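PDB 5WCX: phosphoglycerol transferase GacH from Streptococcus pyogenes serotype M1, which probably transfers glycerol phosphate to a cell-surface polysaccharide through its manganese-dependent, sulfatase-like extracellular domain, the part present in this chain. Local coordinates for residues A[81-86]-A[308-313]; A[101-106]-A[356-361]; A[315-320]-A[335-340]. One frame throughout, in Å; residues are numbered along the deposited sequence.

Contact 1: A[81-86]-A[308-313]; sequences QSDSYG and LINSSD
The carbonyl oxygen of I309 receives the backbone N of Q81 at 2.9 Å, with an N-H...O angle of 165°. This bond lies at the edge of the mixed sheet of the alkaline phosphatase-like (sulfatase) domain, where the outermost strand 308-310 runs parallel to the end of strand 76-81; I309 is also bonded to L79 through the backbone. Beside it L308, its CG anti to the backbone N (chi1 171°), brings CD1 to within 4.1 Å of CB of Q81. Beyond the strands the two chains diverge, and three waters bridge them. O of Q81 and OD1 of N310, both acceptors, stand 3.3 Å apart without bonding, each with its own water. Water 1 lies 2.7 Å from O of Q81 and is also hydrogen-bonded to OD2 of D83 and OG of S311. Water 3 bridges OD1 of D83 and OD1 of N310, while water 2, also on OD1 of D83, accepts from ND2 of N310. OD2 of D83 is further held by Q95 of helix 89-98, and S82 bonds the backbone of D270, a manganese ligand, so this loop runs close to the metal site. The N310 amide is also fixed from its own segment: ND2 gives a bond of 3.1 Å to OG of S312, which lies 5° out of the amide plane. N310 N meanwhile reaches OD2 of D313 at 2.9 Å, on the anti side of that carboxylate.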
loop_
_atom_site.group_PDB
_atom_site.type_symbol
_atom_site.label_atom_id
_atom_site.label_comp_id
_atom_site.label_asym_id
_atom_site.label_seq_id
_atom_site.Cartn_x
_atom_site.Cartn_y
_atom_site.Cartn_z
ATOM N N GLN A 81 -5.990 5.118 -5.897
ATOM C CA GLN A 81 -7.318 4.594 -6.178
ATOM C C GLN A 81 -7.532 3.339 -5.340
ATOM O O GLN A 81 -6.747 2.389 -5.421
ATOM C CB GLN A 81 -7.483 4.291 -7.663
ATOM C CG GLN A 81 -8.828 3.668 -8.008
ATOM C CD GLN A 81 -9.237 3.915 -9.446
ATOM O OE1 GLN A 81 -9.228 5.052 -9.921
ATOM N NE2 GLN A 81 -9.598 2.847 -10.151
ATOM N N SER A 82 -8.577 3.348 -4.522
ATOM C CA SER A 82 -8.928 2.215 -3.681
ATOM C C SER A 82 -10.006 1.382 -4.364
ATOM O O SER A 82 -10.791 1.889 -5.170
ATOM C CB SER A 82 -9.415 2.687 -2.310
ATOM O OG SER A 82 -9.724 1.590 -1.470
ATOM N N ASP A 83 -10.034 0.093 -4.034
ATOM C CA ASP A 83 -10.977 -0.841 -4.632
ATOM C C ASP A 83 -12.252 -1.011 -3.817
ATOM O O ASP A 83 -13.138 -1.766 -4.232
ATOM C CB ASP A 83 -10.299 -2.204 -4.821
ATOM C CG ASP A 83 -9.130 -2.139 -5.785
ATOM O OD1 ASP A 83 -9.352 -1.789 -6.964
ATOM O OD2 ASP A 83 -7.987 -2.410 -5.363
ATOM N N SER A 84 -12.378 -0.322 -2.685
ATOM C CA SER A 84 -13.526 -0.496 -1.807
ATOM C C SER A 84 -13.686 0.753 -0.950
ATOM O O SER A 84 -12.864 1.671 -0.991
ATOM C CB SER A 84 -13.364 -1.751 -0.943
ATOM O OG SER A 84 -12.144 -1.711 -0.220
ATOM N N TYR A 85 -14.758 0.768 -0.160
ATOM C CA TYR A 85 -15.134 1.910 0.664
ATOM C C TYR A 85 -15.459 1.414 2.064
ATOM O O TYR A 85 -16.271 0.498 2.226
ATOM C CB TYR A 85 -16.334 2.645 0.051
ATOM C CG TYR A 85 -16.913 3.738 0.918
ATOM C CD1 TYR A 85 -16.297 4.979 1.009
ATOM C CD2 TYR A 85 -18.084 3.533 1.639
ATOM C CE1 TYR A 85 -16.824 5.983 1.800
ATOM C CE2 TYR A 85 -18.619 4.531 2.433
ATOM C CZ TYR A 85 -17.986 5.755 2.508
ATOM O OH TYR A 85 -18.513 6.751 3.297
ATOM N N GLY A 86 -14.814 2.007 3.067
ATOM C CA GLY A 86 -15.050 1.629 4.446
ATOM C C GLY A 86 -14.562 0.256 4.841
ATOM O O GLY A 86 -14.821 -0.176 5.967
ATOM N N LEU A 308 -2.003 9.952 -9.676
ATOM C CA LEU A 308 -3.038 8.950 -9.436
ATOM C C LEU A 308 -2.502 7.583 -9.827
ATOM O O LEU A 308 -2.222 7.348 -11.006
ATOM C CB LEU A 308 -4.303 9.267 -10.235
ATOM C CG LEU A 308 -5.381 8.184 -10.238
ATOM C CD1 LEU A 308 -5.874 7.925 -8.827
ATOM C CD2 LEU A 308 -6.527 8.590 -11.147
ATOM N N ILE A 309 -2.382 6.680 -8.852
ATOM C CA ILE A 309 -1.890 5.329 -9.091
ATOM C C ILE A 309 -2.699 4.344 -8.256
ATOM O O ILE A 309 -3.478 4.724 -7.380
ATOM C CB ILE A 309 -0.383 5.189 -8.778
ATOM C CG1 ILE A 309 -0.094 5.514 -7.309
ATOM C CG2 ILE A 309 0.433 6.098 -9.683
ATOM C CD1 ILE A 309 1.359 5.287 -6.908
ATOM N N ASN A 310 -2.510 3.062 -8.549
ATOM C CA ASN A 310 -3.170 1.980 -7.836
ATOM C C ASN A 310 -2.273 1.471 -6.710
ATOM O O ASN A 310 -1.064 1.713 -6.691
ATOM C CB ASN A 310 -3.505 0.838 -8.800
ATOM C CG ASN A 310 -4.760 0.085 -8.407
ATOM O OD1 ASN A 310 -5.792 0.686 -8.106
ATOM N ND2 ASN A 310 -4.678 -1.240 -8.410
ATOM N N SER A 311 -2.881 0.760 -5.759
ATOM C CA SER A 311 -2.094 0.169 -4.680
ATOM C C SER A 311 -1.085 -0.837 -5.222
ATOM O O SER A 311 -0.025 -1.044 -4.621
ATOM C CB SER A 311 -3.012 -0.491 -3.650
ATOM O OG SER A 311 -3.716 -1.587 -4.206
ATOM N N SER A 312 -1.391 -1.464 -6.361
ATOM C CA SER A 312 -0.476 -2.421 -6.969
ATOM C C SER A 312 0.722 -1.755 -7.634
ATOM O O SER A 312 1.699 -2.452 -7.938
ATOM C CB SER A 312 -1.229 -3.277 -7.989
ATOM O OG SER A 312 -1.840 -2.471 -8.983
ATOM N N ASP A 313 0.681 -0.441 -7.861
ATOM C CA ASP A 313 1.783 0.278 -8.490
ATOM C C ASP A 313 2.856 0.735 -7.503
ATOM O O ASP A 313 3.870 1.293 -7.934
ATOM C CB ASP A 313 1.265 1.518 -9.240
ATOM C CG ASP A 313 0.352 1.178 -10.409
ATOM O OD1 ASP A 313 0.702 0.300 -11.228
ATOM O OD2 ASP A 313 -0.721 1.813 -10.512
HETATM O O HOH W 1 -6.000 -0.197 -5.069
HETATM O O HOH W 2 -7.051 -3.066 -8.211
HETATM O O HOH W 3 -8.348 -0.002 -8.488
#

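Contact 2: A[101-106]-A[356-361]; sequences PFYNFS and NDLKNI
This is a small side-chain packing contact between the loop that follows helix 89-98 and helix 349-366, away from the metal sites; residues 101-106 and 356-361 share no direct hydrogen bond. P101 and L358 meet tip to tip, with CG of the proline 3.7 Å from CD2 of the leucine. The same methyl lies 3.6 Å from ND2 of N104, so L358 fits against both P101 and N104. Its CG stands anti to the backbone N (chi1 179°), and with chi2 at 64° this brings CD2 up to the proline ring and the amide together. The loop, with its 3-10 turn 102-104, belongs to the sulfatase (alkaline phosphatase-like) fold, and the helix is C-terminal in the chain; the contact joins parts some 250 residues apart in sequence. On the more exposed flank the extended chain of K359 crosses N104 at about a right angle, its CE 3.3 Å from OD1. The polar links come from Q355 and Q362, to either side of 356-361 in the helix: both bond the amide nitrogen of N104, and Q362 also bonds O of P101. Within the loop, CB of P101 sits 3.2 Å above one face of the Y103 ring, offset toward the rim, while OH of Y103 bonds Q355.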
loop_
_atom_site.group_PDB
_atom_site.type_symbol
_atom_site.label_atom_id
_atom_site.label_comp_id
_atom_site.label_asym_id
_atom_site.label_seq_id
_atom_site.Cartn_x
_atom_site.Cartn_y
_atom_site.Cartn_z
ATOM N N PRO A 101 -2.822 -6.457 -9.571
ATOM C CA PRO A 101 -3.986 -5.597 -9.321
ATOM C C PRO A 101 -5.260 -6.392 -9.095
ATOM O O PRO A 101 -5.520 -7.395 -9.763
ATOM C CB PRO A 101 -4.080 -4.749 -10.596
ATOM C CG PRO A 101 -3.465 -5.602 -11.651
ATOM C CD PRO A 101 -2.361 -6.371 -10.972
ATOM N N PHE A 102 -6.071 -5.916 -8.146
ATOM C CA PHE A 102 -7.368 -6.536 -7.897
ATOM C C PHE A 102 -8.262 -6.453 -9.129
ATOM O O PHE A 102 -9.025 -7.388 -9.401
ATOM C CB PHE A 102 -8.032 -5.860 -6.694
ATOM C CG PHE A 102 -9.124 -6.676 -6.036
ATOM C CD1 PHE A 102 -9.518 -7.905 -6.539
ATOM C CD2 PHE A 102 -9.761 -6.195 -4.902
ATOM C CE1 PHE A 102 -10.520 -8.637 -5.925
ATOM C CE2 PHE A 102 -10.764 -6.921 -4.285
ATOM C CZ PHE A 102 -11.144 -8.142 -4.798
ATOM N N TYR A 103 -8.163 -5.364 -9.900
ATOM C CA TYR A 103 -9.079 -5.141 -11.014
ATOM C C TYR A 103 -8.903 -6.145 -12.148
ATOM O O TYR A 103 -9.717 -6.144 -13.077
ATOM C CB TYR A 103 -8.933 -3.710 -11.561
ATOM C CG TYR A 103 -7.555 -3.338 -12.072
ATOM C CD1 TYR A 103 -7.072 -3.847 -13.272
ATOM C CD2 TYR A 103 -6.749 -2.454 -11.366
ATOM C CE1 TYR A 103 -5.815 -3.505 -13.740
ATOM C CE2 TYR A 103 -5.494 -2.104 -11.827
ATOM C CZ TYR A 103 -5.031 -2.633 -13.014
ATOM O OH TYR A 103 -3.782 -2.286 -13.475
ATOM N N ASN A 104 -7.872 -6.993 -12.099
ATOM C CA ASN A 104 -7.713 -8.061 -13.079
ATOM C C ASN A 104 -8.272 -9.397 -12.603
ATOM O O ASN A 104 -8.466 -10.297 -13.430
ATOM C CB ASN A 104 -6.234 -8.234 -13.450
ATOM C CG ASN A 104 -5.762 -7.207 -14.471
ATOM O OD1 ASN A 104 -6.564 -6.637 -15.213
ATOM N ND2 ASN A 104 -4.454 -6.973 -14.519
ATOM N N PHE A 105 -8.543 -9.547 -11.307
ATOM C CA PHE A 105 -9.180 -10.754 -10.806
ATOM C C PHE A 105 -10.688 -10.707 -11.055
ATOM O O PHE A 105 -11.245 -9.701 -11.502
ATOM C CB PHE A 105 -8.911 -10.937 -9.310
ATOM C CG PHE A 105 -7.490 -11.293 -8.985
ATOM C CD1 PHE A 105 -6.979 -12.534 -9.326
ATOM C CD2 PHE A 105 -6.669 -10.391 -8.330
ATOM C CE1 PHE A 105 -5.669 -12.865 -9.029
ATOM C CE2 PHE A 105 -5.361 -10.716 -8.027
ATOM C CZ PHE A 105 -4.860 -11.956 -8.378
ATOM N N SER A 106 -11.352 -11.819 -10.751
ATOM C CA SER A 106 -12.799 -11.895 -10.862
ATOM C C SER A 106 -13.469 -11.159 -9.708
ATOM O O SER A 106 -12.914 -11.042 -8.611
ATOM C CB SER A 106 -13.257 -13.353 -10.879
ATOM O OG SER A 106 -14.667 -13.437 -10.770
ATOM N N ASN A 356 -2.392 -6.868 -21.325
ATOM C CA ASN A 356 -2.376 -8.262 -21.756
ATOM C C ASN A 356 -1.130 -8.973 -21.245
ATOM O O ASN A 356 -1.194 -10.139 -20.836
ATOM C CB ASN A 356 -2.447 -8.351 -23.281
ATOM C CG ASN A 356 -2.331 -9.780 -23.788
ATOM O OD1 ASN A 356 -1.237 -10.261 -24.083
ATOM N ND2 ASN A 356 -3.465 -10.464 -23.889
ATOM N N ASP A 357 0.019 -8.291 -21.272
ATOM C CA ASP A 357 1.232 -8.870 -20.708
ATOM C C ASP A 357 1.066 -9.122 -19.214
ATOM O O ASP A 357 1.456 -10.179 -18.706
ATOM C CB ASP A 357 2.429 -7.953 -20.967
ATOM C CG ASP A 357 2.769 -7.829 -22.446
ATOM O OD1 ASP A 357 2.426 -8.743 -23.227
ATOM O OD2 ASP A 357 3.393 -6.815 -22.824
ATOM N N LEU A 358 0.473 -8.163 -18.496
ATOM C CA LEU A 358 0.281 -8.324 -17.059
ATOM C C LEU A 358 -0.712 -9.440 -16.752
ATOM O O LEU A 358 -0.481 -10.249 -15.846
ATOM C CB LEU A 358 -0.189 -7.005 -16.446
ATOM C CG LEU A 358 -0.453 -7.005 -14.938
ATOM C CD1 LEU A 358 0.831 -7.277 -14.172
ATOM C CD2 LEU A 358 -1.076 -5.685 -14.505
ATOM N N LYS A 359 -1.822 -9.504 -17.493
ATOM C CA LYS A 359 -2.830 -10.522 -17.217
ATOM C C LYS A 359 -2.272 -11.928 -17.415
ATOM O O LYS A 359 -2.608 -12.847 -16.659
ATOM C CB LYS A 359 -4.055 -10.299 -18.104
ATOM C CG LYS A 359 -4.855 -9.052 -17.755
ATOM C CD LYS A 359 -5.971 -8.814 -18.761
ATOM C CE LYS A 359 -6.830 -7.622 -18.370
ATOM N NZ LYS A 359 -7.969 -7.423 -19.312
ATOM N N ASN A 360 -1.417 -12.119 -18.423
ATOM C CA ASN A 360 -0.827 -13.437 -18.636
ATOM C C ASN A 360 0.103 -13.818 -17.490
ATOM O O ASN A 360 0.079 -14.961 -17.018
ATOM C CB ASN A 360 -0.084 -13.474 -19.971
ATOM C CG ASN A 360 -1.007 -13.754 -21.142
ATOM O OD1 ASN A 360 -1.423 -14.892 -21.357
ATOM N ND2 ASN A 360 -1.331 -12.716 -21.906
ATOM N N ILE A 361 0.929 -12.875 -17.029
ATOM C CA ILE A 361 1.787 -13.132 -15.875
ATOM C C ILE A 361 0.939 -13.356 -14.628
ATOM O O ILE A 361 1.163 -14.296 -13.856
ATOM C CB ILE A 361 2.774 -11.966 -15.672
ATOM C CG1 ILE A 361 3.681 -11.802 -16.893
ATOM C CG2 ILE A 361 3.588 -12.178 -14.403
ATOM C CD1 ILE A 361 4.617 -12.966 -17.137
#

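Contact 3: A[315-320]-A[335-340]; sequences TAALFE and EVLNKA
Two consecutive helices of the alkaline phosphatase-like fold, 314-321 and 328-339, which follow the edge strand 308-310, pack across each other at right angles, their local axes 9.5 Å apart and the crossing angle -90°. One side chain carries most of the contact: L337 directs CD2 onto the backbone of the first helix, 3.6 Å from N of A317. Its CB points toward 315-320, and CG anti to the backbone N (chi1 164°) with chi2 at 64° brings CD2 onto A316 and A317. The small side chains of these alanines let it come so near, their CB atoms lying 4.1 and 3.9 Å from the same CD2. E320, one turn further on, extends its chain obliquely across L337 and brings OE1 within 4.0 Å of CD2. That oxygen accepts a hydrogen bond from H306, which also touches L337 and N338; E320 thus lies at the partly exposed margin beside L337. The calcium ion bound by D31 and D323 lies about 7 Å from the E320 side chain. Around the pair, L318 turns away from L337 to pack on V41 and Y43 of strand 40-46, F319 stacks with Y330 of helix 328-339, and V336 leans on I354 of helix 349-366.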
loop_
_atom_site.group_PDB
_atom_site.type_symbol
_atom_site.label_atom_id
_atom_site.label_comp_id
_atom_site.label_asym_id
_atom_site.label_seq_id
_atom_site.Cartn_x
_atom_site.Cartn_y
_atom_site.Cartn_z
ATOM N N THR A 315 5.170 -0.714 -5.501
ATOM C CA THR A 315 6.523 -1.261 -5.573
ATOM C C THR A 315 7.277 -0.702 -6.775
ATOM O O THR A 315 8.441 -0.302 -6.661
ATOM C CB THR A 315 6.479 -2.789 -5.626
ATOM O OG1 THR A 315 5.768 -3.290 -4.488
ATOM C CG2 THR A 315 7.891 -3.357 -5.621
ATOM N N ALA A 316 6.628 -0.661 -7.943
ATOM C CA ALA A 316 7.276 -0.093 -9.121
ATOM C C ALA A 316 7.612 1.377 -8.903
ATOM O O ALA A 316 8.666 1.855 -9.340
ATOM C CB ALA A 316 6.384 -0.262 -10.351
ATOM N N ALA A 317 6.719 2.113 -8.234
ATOM C CA ALA A 317 7.008 3.502 -7.898
ATOM C C ALA A 317 8.111 3.600 -6.854
ATOM O O ALA A 317 8.897 4.554 -6.873
ATOM C CB ALA A 317 5.737 4.194 -7.406
ATOM N N LEU A 318 8.192 2.623 -5.946
ATOM C CA LEU A 318 9.282 2.592 -4.977
ATOM C C LEU A 318 10.628 2.442 -5.675
ATOM O O LEU A 318 11.570 3.197 -5.401
ATOM C CB LEU A 318 9.068 1.449 -3.982
ATOM C CG LEU A 318 10.201 1.190 -2.986
ATOM C CD1 LEU A 318 10.379 2.365 -2.039
ATOM C CD2 LEU A 318 9.945 -0.096 -2.204
ATOM N N PHE A 319 10.746 1.456 -6.571
ATOM C CA PHE A 319 12.001 1.256 -7.290
ATOM C C PHE A 319 12.398 2.511 -8.055
ATOM O O PHE A 319 13.574 2.894 -8.071
ATOM C CB PHE A 319 11.881 0.069 -8.250
ATOM C CG PHE A 319 12.128 -1.269 -7.608
ATOM C CD1 PHE A 319 11.214 -1.805 -6.718
ATOM C CD2 PHE A 319 13.268 -2.000 -7.909
ATOM C CE1 PHE A 319 11.435 -3.036 -6.129
ATOM C CE2 PHE A 319 13.494 -3.234 -7.325
ATOM C CZ PHE A 319 12.575 -3.752 -6.434
ATOM N N GLU A 320 11.430 3.167 -8.700
ATOM C CA GLU A 320 11.736 4.389 -9.434
ATOM C C GLU A 320 12.204 5.487 -8.487
ATOM O O GLU A 320 13.219 6.149 -8.737
ATOM C CB GLU A 320 10.513 4.851 -10.227
ATOM C CG GLU A 320 10.806 6.025 -11.148
ATOM C CD GLU A 320 9.553 6.676 -11.696
ATOM O OE1 GLU A 320 8.488 6.557 -11.055
ATOM O OE2 GLU A 320 9.638 7.309 -12.771
ATOM N N GLU A 335 6.249 -0.283 -16.631
ATOM C CA GLU A 335 5.459 0.089 -17.800
ATOM C C GLU A 335 3.986 0.254 -17.439
ATOM O O GLU A 335 3.298 1.117 -17.999
ATOM C CB GLU A 335 5.631 -0.958 -18.900
ATOM C CG GLU A 335 7.015 -0.980 -19.531
ATOM C CD GLU A 335 7.278 0.239 -20.395
ATOM O OE1 GLU A 335 6.803 0.267 -21.551
ATOM O OE2 GLU A 335 7.951 1.175 -19.913
ATOM N N VAL A 336 3.479 -0.565 -16.513
ATOM C CA VAL A 336 2.104 -0.405 -16.048
ATOM C C VAL A 336 1.955 0.904 -15.283
ATOM O O VAL A 336 1.047 1.700 -15.549
ATOM C CB VAL A 336 1.683 -1.613 -15.189
ATOM C CG1 VAL A 336 0.341 -1.352 -14.498
ATOM C CG2 VAL A 336 1.609 -2.878 -16.040
ATOM N N LEU A 337 2.854 1.148 -14.324
ATOM C CA LEU A 337 2.821 2.382 -13.546
ATOM C C LEU A 337 2.755 3.611 -14.445
ATOM O O LEU A 337 1.941 4.515 -14.223
ATOM C CB LEU A 337 4.056 2.444 -12.642
ATOM C CG LEU A 337 4.427 3.790 -12.016
ATOM C CD1 LEU A 337 3.352 4.262 -11.055
ATOM C CD2 LEU A 337 5.777 3.692 -11.306
ATOM N N ASN A 338 3.609 3.660 -15.467
ATOM C CA ASN A 338 3.743 4.856 -16.287
ATOM C C ASN A 338 2.761 4.914 -17.448
ATOM O O ASN A 338 2.386 6.017 -17.869
ATOM C CB ASN A 338 5.169 4.954 -16.847
ATOM C CG ASN A 338 6.201 5.272 -15.782
ATOM O OD1 ASN A 338 5.945 6.059 -14.873
ATOM N ND2 ASN A 338 7.374 4.660 -15.893
ATOM N N LYS A 339 2.329 3.763 -17.976
ATOM C CA LYS A 339 1.631 3.745 -19.252
ATOM C C LYS A 339 0.299 3.006 -19.277
ATOM O O LYS A 339 -0.421 3.139 -20.273
ATOM C CB LYS A 339 2.529 3.121 -20.337
ATOM C CG LYS A 339 3.860 3.823 -20.538
ATOM C CD LYS A 339 4.681 3.151 -21.628
ATOM C CE LYS A 339 6.068 3.758 -21.731
ATOM N NZ LYS A 339 6.897 3.051 -22.745
ATOM N N ALA A 340 -0.062 2.239 -18.246
ATOM C CA ALA A 340 -1.254 1.405 -18.363
ATOM C C ALA A 340 -1.908 1.154 -17.008
ATOM O O ALA A 340 -2.411 0.057 -16.742
ATOM C CB ALA A 340 -0.931 0.069 -19.040
#

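Overall arrangement
Contact 3 is the buried one; contacts 1 and 2 are partly buried, and contact 2 lies farthest from the centre of the chain. Strand 308-310 leads directly into helix 314-321, so contacts 1 and 3 share a run of chain, and CG2 of I309 packs on CD1 of L337. Helix 328-339 likewise precedes helix 349-366, and V336 lies beside L358 of contact 2. S312 and N310 touch P101 and Y103, joining contacts 1 and 2. Their chemistry differs: contact 1, nearest the manganese site, uses a sheet bond and bridging waters, contact 3 packs leucine on alanines, and contact 2 mixes apolar tips with an amide.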